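PDB 6BVD: light Chain from Clostridium botulinum, which probably acts as the zinc-dependent endopeptidase of a mosaic botulinum neurotoxin, cutting a SNARE protein and so blocking neurotransmitter release. Local coordinates for residues A[166-171]-A[194-199]; A[123-128]-A[298-303]; A[14-19]-A[142-147]; A[215-220]-A[409-414]. All blocks are in the same frame, centred on the assembly; numbering follows the deposited sequence.

Contact 1. Residues A[166-171]-A[194-199]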
loop_
_atom_site.group_PDB
_atom_site.type_symbol
_atom_site.label_atom_id
_atom_site.label_comp_id
_atom_site.label_asym_id
_atom_site.label_seq_id
_atom_site.Cartn_x
_atom_site.Cartn_y
_atom_site.Cartn_z
ATOM N N THR A 166 19.197 1.483 18.892
ATOM C CA THR A 166 18.390 1.787 20.072
ATOM C C THR A 166 17.180 2.673 19.740
ATOM O O THR A 166 17.346 3.793 19.280
ATOM C CB THR A 166 19.237 2.512 21.153
ATOM O OG1 THR A 166 20.380 1.733 21.461
ATOM C CG2 THR A 166 18.436 2.757 22.428
ATOM N N ASN A 167 15.971 2.168 19.979
ATOM C CA ASN A 167 14.772 2.994 19.937
ATOM C C ASN A 167 14.375 3.358 21.355
ATOM O O ASN A 167 14.584 2.558 22.276
ATOM C CB ASN A 167 13.641 2.248 19.244
ATOM C CG ASN A 167 14.036 1.747 17.893
ATOM O OD1 ASN A 167 14.475 2.515 17.025
ATOM N ND2 ASN A 167 13.908 0.440 17.699
ATOM N N LYS A 168 13.867 4.572 21.593
ATOM C CA LYS A 168 13.414 4.863 22.951
ATOM C C LYS A 168 12.353 5.929 23.000
ATOM O O LYS A 168 12.303 6.794 22.154
ATOM C CB LYS A 168 14.579 5.271 23.856
ATOM C CG LYS A 168 15.285 6.510 23.435
ATOM C CD LYS A 168 16.337 6.910 24.470
ATOM C CE LYS A 168 17.281 5.761 24.726
ATOM N NZ LYS A 168 18.409 6.144 25.613
ATOM N N THR A 169 11.528 5.870 24.037
ATOM C CA THR A 169 10.404 6.789 24.199
ATOM C C THR A 169 10.657 7.582 25.477
ATOM O O THR A 169 11.278 7.052 26.402
ATOM C CB THR A 169 9.080 5.987 24.243
ATOM O OG1 THR A 169 8.949 5.249 23.018
ATOM C CG2 THR A 169 7.858 6.877 24.387
ATOM N N GLY A 170 10.191 8.827 25.537
ATOM C CA GLY A 170 10.323 9.671 26.712
ATOM C C GLY A 170 9.251 10.740 26.799
ATOM O O GLY A 170 8.596 11.001 25.811
ATOM N N GLY A 171 9.046 11.345 27.982
ATOM C CA GLY A 171 8.039 12.399 28.117
ATOM C C GLY A 171 8.728 13.761 28.250
ATOM O O GLY A 171 9.964 13.835 28.180
ATOM N N THR A 194 8.121 11.994 23.115
ATOM C CA THR A 194 9.250 11.941 22.201
ATOM C C THR A 194 9.573 10.476 21.893
ATOM O O THR A 194 9.663 9.661 22.843
ATOM C CB THR A 194 10.530 12.576 22.813
ATOM O OG1 THR A 194 10.218 13.835 23.416
ATOM C CG2 THR A 194 11.620 12.762 21.772
ATOM N N VAL A 195 9.805 10.154 20.617
ATOM C CA VAL A 195 10.406 8.851 20.247
ATOM C C VAL A 195 11.688 9.012 19.417
ATOM O O VAL A 195 11.748 9.824 18.527
ATOM C CB VAL A 195 9.417 7.967 19.454
ATOM C CG1 VAL A 195 10.133 6.729 18.879
ATOM C CG2 VAL A 195 8.263 7.552 20.353
ATOM N N GLU A 196 12.743 8.277 19.749
ATOM C CA GLU A 196 13.885 8.144 18.865
ATOM C C GLU A 196 13.721 6.801 18.178
ATOM O O GLU A 196 13.685 5.767 18.866
ATOM C CB GLU A 196 15.206 8.184 19.642
ATOM C CG GLU A 196 15.366 9.437 20.472
ATOM C CD GLU A 196 16.478 9.286 21.487
ATOM O OE1 GLU A 196 17.560 8.767 21.127
ATOM O OE2 GLU A 196 16.235 9.617 22.660
ATOM N N PHE A 197 13.572 6.817 16.860
ATOM C CA PHE A 197 13.257 5.585 16.133
ATOM C C PHE A 197 14.153 5.392 14.915
ATOM O O PHE A 197 14.387 6.321 14.102
ATOM C CB PHE A 197 11.791 5.569 15.694
ATOM C CG PHE A 197 11.344 4.216 15.219
ATOM C CD1 PHE A 197 11.185 3.189 16.138
ATOM C CD2 PHE A 197 11.144 3.957 13.876
ATOM C CE1 PHE A 197 10.812 1.919 15.712
ATOM C CE2 PHE A 197 10.750 2.685 13.448
ATOM C CZ PHE A 197 10.599 1.683 14.355
ATOM N N SER A 198 14.596 4.148 14.749
ATOM C CA SER A 198 15.563 3.813 13.728
ATOM C C SER A 198 15.066 2.554 12.990
ATOM O O SER A 198 15.373 1.439 13.414
ATOM C CB SER A 198 16.933 3.568 14.376
ATOM O OG SER A 198 17.979 3.405 13.449
ATOM N N PRO A 199 14.266 2.735 11.912
ATOM C CA PRO A 199 13.620 1.588 11.235
ATOM C C PRO A 199 14.554 0.664 10.447
ATOM O O PRO A 199 14.194 -0.501 10.207
ATOM C CB PRO A 199 12.625 2.261 10.273
ATOM C CG PRO A 199 13.251 3.581 9.977
ATOM C CD PRO A 199 13.901 4.025 11.285
HETATM O O HOH W 1 14.649 -0.677 14.953
HETATM O O HOH W 2 11.838 13.622 25.644
#
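K168 to G170 run antiparallel to T194 to E196, the strand axes 4.7 Å apart at 160°, with K168-E196 and G170-T194 as hydrogen-bonded pairs and T169-V195 as the non-hydrogen-bonded pair between them. Just before K168 and beyond E196, a side chain takes over the pairing: the N167 amide reaches across to S198, OD1 taking S198 N at 2.8 Å, while its ND2 and S198 O share a water, so both ends of the amide are held and its rotation is probably fixed. The amide plane is 26° from the F197 ring, N167 OD1 coming obliquely to within 3.5 Å of F197 CD1. On the K168 face, the lysine places CG between its backbone N and carbonyl carbon (chi1 62°), laying its chain alongside E196; K168 CD is 3.3 Å from E196 OE2. The charged ends stay apart, with K168 NZ 5.1 Å from E196 OE2. On the other face T169 OG1 meets V195 CG2 at 3.6 Å and hydrogen-bonds E229, the glutamate of the zinc-binding HExxH helix. This edge pair of the mixed sheet thus lies against helix 222-237, where N167 and F197 touch I225 and V195 touches V233, while strand 155-158 flanks 193-196.

Contact 2. Residues A[123-128]-A[298-303]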
loop_
_atom_site.group_PDB
_atom_site.type_symbol
_atom_site.label_atom_id
_atom_site.label_comp_id
_atom_site.label_asym_id
_atom_site.label_seq_id
_atom_site.Cartn_x
_atom_site.Cartn_y
_atom_site.Cartn_z
ATOM N N SER A 123 0.836 19.211 37.953
ATOM C CA SER A 123 0.871 19.414 39.390
ATOM C C SER A 123 1.196 20.841 39.813
ATOM O O SER A 123 0.683 21.297 40.818
ATOM C CB SER A 123 1.872 18.454 40.043
ATOM O OG SER A 123 1.342 17.149 39.929
ATOM N N TYR A 124 1.996 21.537 39.016
ATOM C CA TYR A 124 2.483 22.875 39.349
ATOM C C TYR A 124 1.852 23.992 38.517
ATOM O O TYR A 124 2.495 25.030 38.316
ATOM C CB TYR A 124 3.988 22.910 39.162
ATOM C CG TYR A 124 4.691 21.989 40.132
ATOM C CD1 TYR A 124 4.230 21.835 41.438
ATOM C CD2 TYR A 124 5.772 21.238 39.735
ATOM C CE1 TYR A 124 4.886 20.961 42.352
ATOM C CE2 TYR A 124 6.418 20.360 40.636
ATOM C CZ TYR A 124 5.964 20.234 41.927
ATOM O OH TYR A 124 6.616 19.355 42.801
ATOM N N THR A 125 0.613 23.791 38.054
ATOM C CA THR A 125 -0.150 24.880 37.406
ATOM C C THR A 125 -1.461 25.074 38.174
ATOM O O THR A 125 -1.859 24.200 38.951
ATOM C CB THR A 125 -0.427 24.611 35.891
ATOM O OG1 THR A 125 -1.234 23.438 35.722
ATOM C CG2 THR A 125 0.863 24.446 35.098
ATOM N N GLN A 126 -2.102 26.238 38.026
ATOM C CA GLN A 126 -3.355 26.532 38.728
ATOM C C GLN A 126 -4.512 25.609 38.321
ATOM O O GLN A 126 -4.787 25.448 37.122
ATOM C CB GLN A 126 -3.784 27.989 38.474
ATOM C CG GLN A 126 -2.837 28.997 39.043
ATOM C CD GLN A 126 -1.675 29.302 38.103
ATOM O OE1 GLN A 126 -1.582 28.741 36.996
ATOM N NE2 GLN A 126 -0.773 30.184 38.542
ATOM N N GLU A 127 -5.238 25.100 39.318
ATOM C CA GLU A 127 -6.340 24.158 39.079
ATOM C C GLU A 127 -7.502 24.780 38.287
ATOM O O GLU A 127 -8.159 24.081 37.522
ATOM C CB GLU A 127 -6.868 23.607 40.403
ATOM C CG GLU A 127 -5.766 22.888 41.211
ATOM C CD GLU A 127 -6.294 22.140 42.425
ATOM O OE1 GLU A 127 -7.494 21.793 42.447
ATOM O OE2 GLU A 127 -5.495 21.890 43.358
ATOM N N GLU A 128 -7.733 26.082 38.471
ATOM C CA GLU A 128 -8.844 26.791 37.802
ATOM C C GLU A 128 -8.607 27.101 36.335
ATOM O O GLU A 128 -9.483 27.623 35.633
ATOM C CB GLU A 128 -9.145 28.117 38.527
ATOM C CG GLU A 128 -9.483 27.958 39.974
ATOM C CD GLU A 128 -8.256 27.756 40.856
ATOM O OE1 GLU A 128 -7.111 27.955 40.374
ATOM O OE2 GLU A 128 -8.450 27.340 42.016
ATOM N N ALA A 298 -10.373 14.681 37.859
ATOM C CA ALA A 298 -11.815 14.953 37.854
ATOM C C ALA A 298 -12.151 16.147 38.736
ATOM O O ALA A 298 -12.976 16.995 38.365
ATOM C CB ALA A 298 -12.616 13.722 38.307
ATOM N N SER A 299 -11.528 16.184 39.912
ATOM C CA SER A 299 -11.700 17.259 40.887
ATOM C C SER A 299 -11.235 18.616 40.348
ATOM O O SER A 299 -11.867 19.649 40.571
ATOM C CB SER A 299 -10.947 16.900 42.173
ATOM O OG SER A 299 -11.226 17.817 43.199
ATOM N N ARG A 300 -10.102 18.597 39.666
ATOM C CA ARG A 300 -9.506 19.790 39.094
ATOM C C ARG A 300 -10.338 20.300 37.899
ATOM O O ARG A 300 -10.472 21.504 37.693
ATOM C CB ARG A 300 -8.058 19.489 38.699
ATOM C CG ARG A 300 -7.380 20.584 37.943
ATOM C CD ARG A 300 -6.165 20.079 37.225
ATOM N NE ARG A 300 -5.023 19.988 38.119
ATOM C CZ ARG A 300 -3.998 20.830 38.131
ATOM N NH1 ARG A 300 -3.948 21.870 37.305
ATOM N NH2 ARG A 300 -3.017 20.620 38.991
ATOM N N LEU A 301 -10.920 19.379 37.137
ATOM C CA LEU A 301 -11.746 19.733 35.989
ATOM C C LEU A 301 -13.024 20.457 36.445
ATOM O O LEU A 301 -13.589 21.272 35.699
ATOM C CB LEU A 301 -12.097 18.464 35.162
ATOM C CG LEU A 301 -12.831 18.624 33.837
ATOM C CD1 LEU A 301 -11.940 19.441 32.859
ATOM C CD2 LEU A 301 -13.146 17.240 33.233
ATOM N N ASN A 302 -13.486 20.168 37.658
ATOM C CA ASN A 302 -14.672 20.866 38.202
ATOM C C ASN A 302 -14.381 22.342 38.535
ATOM O O ASN A 302 -15.307 23.156 38.686
ATOM C CB ASN A 302 -15.190 20.165 39.451
ATOM C CG ASN A 302 -15.928 18.867 39.124
ATOM O OD1 ASN A 302 -16.712 18.826 38.189
ATOM N ND2 ASN A 302 -15.671 17.811 39.896
ATOM N N LYS A 303 -13.100 22.676 38.609
ATOM C CA LYS A 303 -12.688 24.024 38.983
ATOM C C LYS A 303 -12.315 24.929 37.801
ATOM O O LYS A 303 -12.155 26.134 37.980
ATOM C CB LYS A 303 -11.497 23.945 39.953
ATOM C CG LYS A 303 -11.790 23.196 41.257
ATOM C CD LYS A 303 -10.569 23.193 42.170
ATOM C CE LYS A 303 -10.890 22.637 43.551
ATOM N NZ LYS A 303 -11.359 21.208 43.520
HETATM O O HOH W 3 -6.747 22.490 35.527
#
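R300 reaches from the C-terminal turn of helix 280-301 into the loop that joins helix 104-115 to strand 129-130, a helix-on-loop contact at the surface of the zinc-protease fold. Van der Waals packing comes first. E127 lies across the arginine at about a right angle: its CB is 3.9 Å from R300 CG, and its CG sits 4.1 Å above the guanidinium, over the centre of one face. R300 gets there with CG anti to its backbone N (chi1 173°) and a bend at chi3. Charge attraction is looser. E127 and K303 run side by side, yet E127 OE1 stays 4.1 Å from K303 NZ, beyond a salt bridge, and is nearer the lysine's methylene CD at 3.4 Å. No hydrogen bond crosses directly; a water that donates to E127 O lies at the guanidinium edge and accepts only weakly from R300 NH1. R300 NH2 makes a weak hydrogen bond to N122 O, and T125 OG1, which accepts from N122 N, stands 3.5 Å from R300 NH1. Farther along, E128 is bonded through its backbone to N305 and T306, tying the loop to the chain just after the helix. Beside that junction, E128 CA directs a C-H toward K303 O at 3.4 Å, with 141° at the hydrogen.

Contact 3. Residues A[14-19]-A[142-147]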
loop_
_atom_site.group_PDB
_atom_site.type_symbol
_atom_site.label_atom_id
_atom_site.label_comp_id
_atom_site.label_asym_id
_atom_site.label_seq_id
_atom_site.Cartn_x
_atom_site.Cartn_y
_atom_site.Cartn_z
ATOM N N ASP A 14 10.015 18.992 -0.128
ATOM C CA ASP A 14 8.768 19.724 -0.372
ATOM C C ASP A 14 8.773 21.045 0.413
ATOM O O ASP A 14 9.223 21.118 1.552
ATOM C CB ASP A 14 7.538 18.941 0.054
ATOM C CG ASP A 14 7.280 17.682 -0.771
ATOM O OD1 ASP A 14 7.952 17.437 -1.800
ATOM O OD2 ASP A 14 6.365 16.940 -0.345
ATOM N N PRO A 15 8.227 22.095 -0.179
ATOM C CA PRO A 15 8.247 23.381 0.539
ATOM C C PRO A 15 7.322 23.391 1.751
ATOM O O PRO A 15 6.388 22.593 1.803
ATOM C CB PRO A 15 7.772 24.395 -0.522
ATOM C CG PRO A 15 7.004 23.625 -1.479
ATOM C CD PRO A 15 7.595 22.192 -1.504
ATOM N N VAL A 16 7.592 24.262 2.720
ATOM C CA VAL A 16 6.694 24.478 3.861
ATOM C C VAL A 16 5.290 24.833 3.371
ATOM O O VAL A 16 5.149 25.523 2.354
ATOM C CB VAL A 16 7.262 25.585 4.786
ATOM C CG1 VAL A 16 6.206 26.093 5.822
ATOM C CG2 VAL A 16 8.503 25.057 5.465
ATOM N N ASN A 17 4.248 24.341 4.041
ATOM C CA ASN A 17 2.891 24.547 3.505
ATOM C C ASN A 17 1.874 24.865 4.596
ATOM O O ASN A 17 0.674 24.824 4.351
ATOM C CB ASN A 17 2.440 23.302 2.688
ATOM C CG ASN A 17 2.431 22.007 3.533
ATOM O OD1 ASN A 17 2.119 22.050 4.704
ATOM N ND2 ASN A 17 2.703 20.844 2.896
ATOM N N ASP A 18 2.365 25.180 5.798
ATOM C CA ASP A 18 1.530 25.550 6.948
ATOM C C ASP A 18 0.480 24.509 7.325
ATOM O O ASP A 18 -0.535 24.843 7.921
ATOM C CB ASP A 18 0.804 26.883 6.690
ATOM C CG ASP A 18 1.755 28.044 6.504
ATOM O OD1 ASP A 18 2.962 27.874 6.753
ATOM O OD2 ASP A 18 1.288 29.140 6.108
ATOM N N ASN A 19 0.688 23.252 6.935
ATOM C CA ASN A 19 -0.291 22.211 7.210
ATOM C C ASN A 19 0.442 20.911 7.564
ATOM O O ASN A 19 0.480 20.534 8.733
ATOM C CB ASN A 19 -1.248 22.008 6.020
ATOM C CG ASN A 19 -2.203 20.851 6.238
ATOM O OD1 ASN A 19 -2.575 20.541 7.370
ATOM N ND2 ASN A 19 -2.602 20.196 5.149
ATOM N N LYS A 142 7.142 27.937 12.991
ATOM C CA LYS A 142 7.376 29.061 12.094
ATOM C C LYS A 142 6.726 28.783 10.731
ATOM O O LYS A 142 7.015 27.768 10.071
ATOM C CB LYS A 142 8.877 29.337 11.983
ATOM C CG LYS A 142 9.249 30.546 11.126
ATOM C CD LYS A 142 10.756 30.644 10.955
ATOM C CE LYS A 142 11.443 31.041 12.266
ATOM N NZ LYS A 142 12.941 30.987 12.132
ATOM N N LEU A 143 5.772 29.625 10.353
ATOM C CA LEU A 143 5.028 29.433 9.120
ATOM C C LEU A 143 5.785 29.883 7.845
ATOM O O LEU A 143 6.890 30.441 7.905
ATOM C CB LEU A 143 3.672 30.142 9.229
ATOM C CG LEU A 143 2.788 29.680 10.399
ATOM C CD1 LEU A 143 1.544 30.548 10.523
ATOM C CD2 LEU A 143 2.391 28.184 10.328
ATOM N N ALA A 144 5.174 29.625 6.692
ATOM C CA ALA A 144 5.775 29.961 5.406
ATOM C C ALA A 144 6.123 31.452 5.300
ATOM O O ALA A 144 7.186 31.806 4.792
ATOM C CB ALA A 144 4.842 29.575 4.280
ATOM N N ASN A 145 5.251 32.319 5.799
ATOM C CA ASN A 145 5.536 33.763 5.735
ATOM C C ASN A 145 6.450 34.210 6.871
ATOM O O ASN A 145 6.724 35.404 7.026
ATOM C CB ASN A 145 4.249 34.613 5.755
ATOM C CG ASN A 145 3.472 34.495 7.064
ATOM O OD1 ASN A 145 3.951 33.941 8.046
ATOM N ND2 ASN A 145 2.288 35.085 7.092
ATOM N N GLY A 146 6.859 33.275 7.718
ATOM C CA GLY A 146 7.732 33.626 8.819
ATOM C C GLY A 146 7.049 33.959 10.137
ATOM O O GLY A 146 7.747 34.140 11.132
ATOM N N ASN A 147 5.716 33.962 10.191
ATOM C CA ASN A 147 5.054 34.259 11.454
ATOM C C ASN A 147 5.237 33.071 12.381
ATOM O O ASN A 147 5.278 31.902 11.920
ATOM C CB ASN A 147 3.556 34.511 11.309
ATOM C CG ASN A 147 3.227 35.822 10.574
ATOM O OD1 ASN A 147 4.094 36.670 10.335
ATOM N ND2 ASN A 147 1.956 35.996 10.262
HETATM O O HOH W 4 2.320 31.515 6.171
#
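D18 reaches across to the hairpin turn at L143 and A144, and its side chain carries most of the contact. The residue has a left-handed backbone, and its CG stands anti to the carbonyl carbon (chi1 -62°), which sends the carboxylate over to the turn. CB is the first atom to meet the other segment, 4.2 Å from L143 CD2, and CG closes on the same methyl; the two side chains cross at about a right angle. At the tip the oxygens divide the work. OD1 takes the N-H of A144 at 2.8 Å through its syn lone pair, with a fairly straight 161° at the hydrogen, and it also rests 3.4 Å from L143 CB. OD2 accepts from a water at 2.6 Å, and that water in turn accepts from N145 N. The carboxylate therefore serves two successive backbone amides of the turn, one directly and one through water. Beside it, V16 points its CG1 at the same corner, 4.0 Å from A144 CB, and on its own side V16 touches Y23. The 14-19 loop is tied down in turn: N17 OD1 accepts from N19 N in an Asx turn, and D14 OD2 accepts from A397 N of the second subunit. The turn that D18 holds, L143 to G146, is type I, closed by G146 N bonding to L143 O at 2.8 Å, while L143 N bonds to N147 O and G146 adopts left-handed angles. This is the pattern of a hairpin with a type I turn and G1 beta bulge, here linking strands 138-142 and 148-152.

Contact 4. Residues A[215-220]-A[409-414]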
loop_
_atom_site.group_PDB
_atom_site.type_symbol
_atom_site.label_atom_id
_atom_site.label_comp_id
_atom_site.label_asym_id
_atom_site.label_seq_id
_atom_site.Cartn_x
_atom_site.Cartn_y
_atom_site.Cartn_z
ATOM N N PRO A 215 16.710 -24.908 15.492
ATOM C CA PRO A 215 16.691 -23.479 15.815
ATOM C C PRO A 215 16.923 -22.627 14.585
ATOM O O PRO A 215 17.589 -23.038 13.642
ATOM C CB PRO A 215 17.836 -23.327 16.819
ATOM C CG PRO A 215 18.804 -24.428 16.458
ATOM C CD PRO A 215 18.049 -25.491 15.691
ATOM N N SER A 216 16.330 -21.444 14.589
ATOM C CA SER A 216 16.476 -20.548 13.468
ATOM C C SER A 216 16.335 -19.126 13.997
ATOM O O SER A 216 15.640 -18.911 14.982
ATOM C CB SER A 216 15.409 -20.853 12.419
ATOM O OG SER A 216 15.594 -22.137 11.869
ATOM N N LEU A 217 16.968 -18.171 13.324
ATOM C CA LEU A 217 16.844 -16.753 13.658
ATOM C C LEU A 217 15.773 -16.087 12.774
ATOM O O LEU A 217 15.640 -16.417 11.595
ATOM C CB LEU A 217 18.176 -16.032 13.480
ATOM C CG LEU A 217 19.251 -16.324 14.539
ATOM C CD1 LEU A 217 20.527 -15.522 14.259
ATOM C CD2 LEU A 217 18.717 -16.040 15.940
ATOM N N PHE A 218 15.010 -15.171 13.364
ATOM C CA PHE A 218 13.967 -14.439 12.656
ATOM C C PHE A 218 14.175 -12.931 12.822
ATOM O O PHE A 218 14.361 -12.456 13.929
ATOM C CB PHE A 218 12.586 -14.853 13.171
ATOM C CG PHE A 218 12.208 -16.277 12.822
ATOM C CD1 PHE A 218 12.651 -17.327 13.619
ATOM C CD2 PHE A 218 11.412 -16.566 11.718
ATOM C CE1 PHE A 218 12.318 -18.668 13.317
ATOM C CE2 PHE A 218 11.049 -17.893 11.415
ATOM C CZ PHE A 218 11.520 -18.951 12.217
ATOM N N ILE A 219 14.183 -12.188 11.719
ATOM C CA ILE A 219 14.361 -10.745 11.817
ATOM C C ILE A 219 13.017 -10.111 12.251
ATOM O O ILE A 219 11.926 -10.601 11.923
ATOM C CB ILE A 219 14.882 -10.136 10.479
ATOM C CG1 ILE A 219 15.400 -8.695 10.677
ATOM C CG2 ILE A 219 13.833 -10.209 9.387
ATOM C CD1 ILE A 219 16.704 -8.618 11.466
ATOM N N LYS A 220 13.104 -9.036 13.016
ATOM C CA LYS A 220 11.929 -8.372 13.535
ATOM C C LYS A 220 11.349 -7.442 12.464
ATOM O O LYS A 220 12.101 -6.827 11.715
ATOM C CB LYS A 220 12.287 -7.591 14.826
ATOM C CG LYS A 220 12.681 -8.555 15.983
ATOM C CD LYS A 220 13.420 -7.828 17.100
ATOM C CE LYS A 220 13.835 -8.885 18.134
ATOM N NZ LYS A 220 14.809 -8.363 19.112
ATOM N N SER A 409 20.117 -20.124 10.188
ATOM C CA SER A 409 20.153 -20.960 11.372
ATOM C C SER A 409 20.697 -20.227 12.608
ATOM O O SER A 409 20.082 -20.279 13.672
ATOM C CB SER A 409 20.977 -22.222 11.080
ATOM O OG SER A 409 22.311 -21.866 10.773
ATOM N N ASP A 410 21.848 -19.575 12.484
ATOM C CA ASP A 410 22.394 -18.777 13.584
ATOM C C ASP A 410 23.385 -17.748 13.065
ATOM O O ASP A 410 23.661 -17.720 11.867
ATOM C CB ASP A 410 23.064 -19.692 14.624
ATOM C CG ASP A 410 24.177 -20.559 14.026
ATOM O OD1 ASP A 410 24.547 -20.365 12.847
ATOM O OD2 ASP A 410 24.684 -21.456 14.739
ATOM N N ILE A 411 23.949 -16.936 13.965
ATOM C CA ILE A 411 24.860 -15.865 13.565
ATOM C C ILE A 411 26.051 -16.459 12.813
ATOM O O ILE A 411 26.452 -15.957 11.762
ATOM C CB ILE A 411 25.373 -15.034 14.764
ATOM C CG1 ILE A 411 24.247 -14.187 15.364
ATOM C CG2 ILE A 411 26.455 -14.075 14.308
ATOM C CD1 ILE A 411 23.759 -13.074 14.437
ATOM N N ASN A 412 26.609 -17.537 13.356
ATOM C CA ASN A 412 27.741 -18.210 12.720
ATOM C C ASN A 412 27.538 -18.564 11.249
ATOM O O ASN A 412 28.341 -18.180 10.414
ATOM C CB ASN A 412 28.070 -19.495 13.477
ATOM C CG ASN A 412 28.689 -19.230 14.822
ATOM O OD1 ASN A 412 29.361 -18.212 15.017
ATOM N ND2 ASN A 412 28.480 -20.152 15.764
ATOM N N SER A 413 26.456 -19.263 10.926
ATOM C CA SER A 413 26.197 -19.641 9.536
ATOM C C SER A 413 25.982 -18.420 8.648
ATOM O O SER A 413 26.498 -18.346 7.530
ATOM C CB SER A 413 24.988 -20.566 9.438
ATOM O OG SER A 413 23.794 -19.851 9.675
ATOM N N ILE A 414 25.205 -17.468 9.158
ATOM C CA ILE A 414 24.938 -16.221 8.444
ATOM C C ILE A 414 26.240 -15.475 8.142
ATOM O O ILE A 414 26.471 -15.025 7.014
ATOM C CB ILE A 414 23.987 -15.309 9.257
ATOM C CG1 ILE A 414 22.610 -15.983 9.391
ATOM C CG2 ILE A 414 23.871 -13.932 8.605
ATOM C CD1 ILE A 414 21.625 -15.262 10.310
#
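The hydroxyl of S409, whose carbonyl O lies 3.6 Å from S216 CA on the facing strand, makes the shortest polar bond of the contact: OG is 2.7 Å from S413 OG, and either serine could be the donor. This link ties the residue ahead of the N-cap to the first turn. D410 follows at the N-cap, OD1 taking S413 N at 2.9 Å with a nearly straight 169° at the hydrogen, and D410 O receives I414 N as the helical bonding starts. The capping oxygen would probably be stabilised by the helix dipole. No hydrogen bond crosses between the segments, and what joins them is mainly one leucine. L217 has CG anti to its carbonyl carbon (chi1 -73°) and is extended beyond that (chi2 -179°), which carries CD1 forward to make the nearest contacts. It comes up to the start of the helix from the sheet side, 3.7 Å from I411 N and 3.8 Å from D410 CA, and meets two isoleucine tips, I411 CD1 and I414 CD1, each at 4.1 Å. I411 and I414 thus present their ends to the same methyl, an apolar patch beneath the capped turn. The helix follows strand 406-408 after two linking residues, S409 and D410; that edge strand lies beside 215-219, whose L217 is bonded through its backbone to I407 and G408. On its other side strand 215-219 pairs with 201-208. L217 also rests on F373 and I411 on F376, both of strand 373-377, which places helix 411-419 against one face of this five-stranded antiparallel sheet.

Overall arrangement
Contact 1 lies nearest the middle of the chain, about 6 Å from its centre, and is the one that reaches the zinc-site helix; it is also the one made by regular strand pairing. Contacts 2, 3 and 4 sit some 27 to 28 Å out, yet contact 4 is partly buried, like contact 1, whereas contacts 2 and 3 lie at the surface. Contacts 1 and 3 both belong to the mixed eight-stranded sheet, one at its outermost strand 168-171, the other at the turn leading into its outermost strand 148-152; contact 4 belongs to the separate five-stranded sheet. Chemistry follows place: backbone bonds in contact 1, an arginine and loosely matched charges in contact 2, a carboxylate on amides in contact 3, and leucine-isoleucine packing in contact 4.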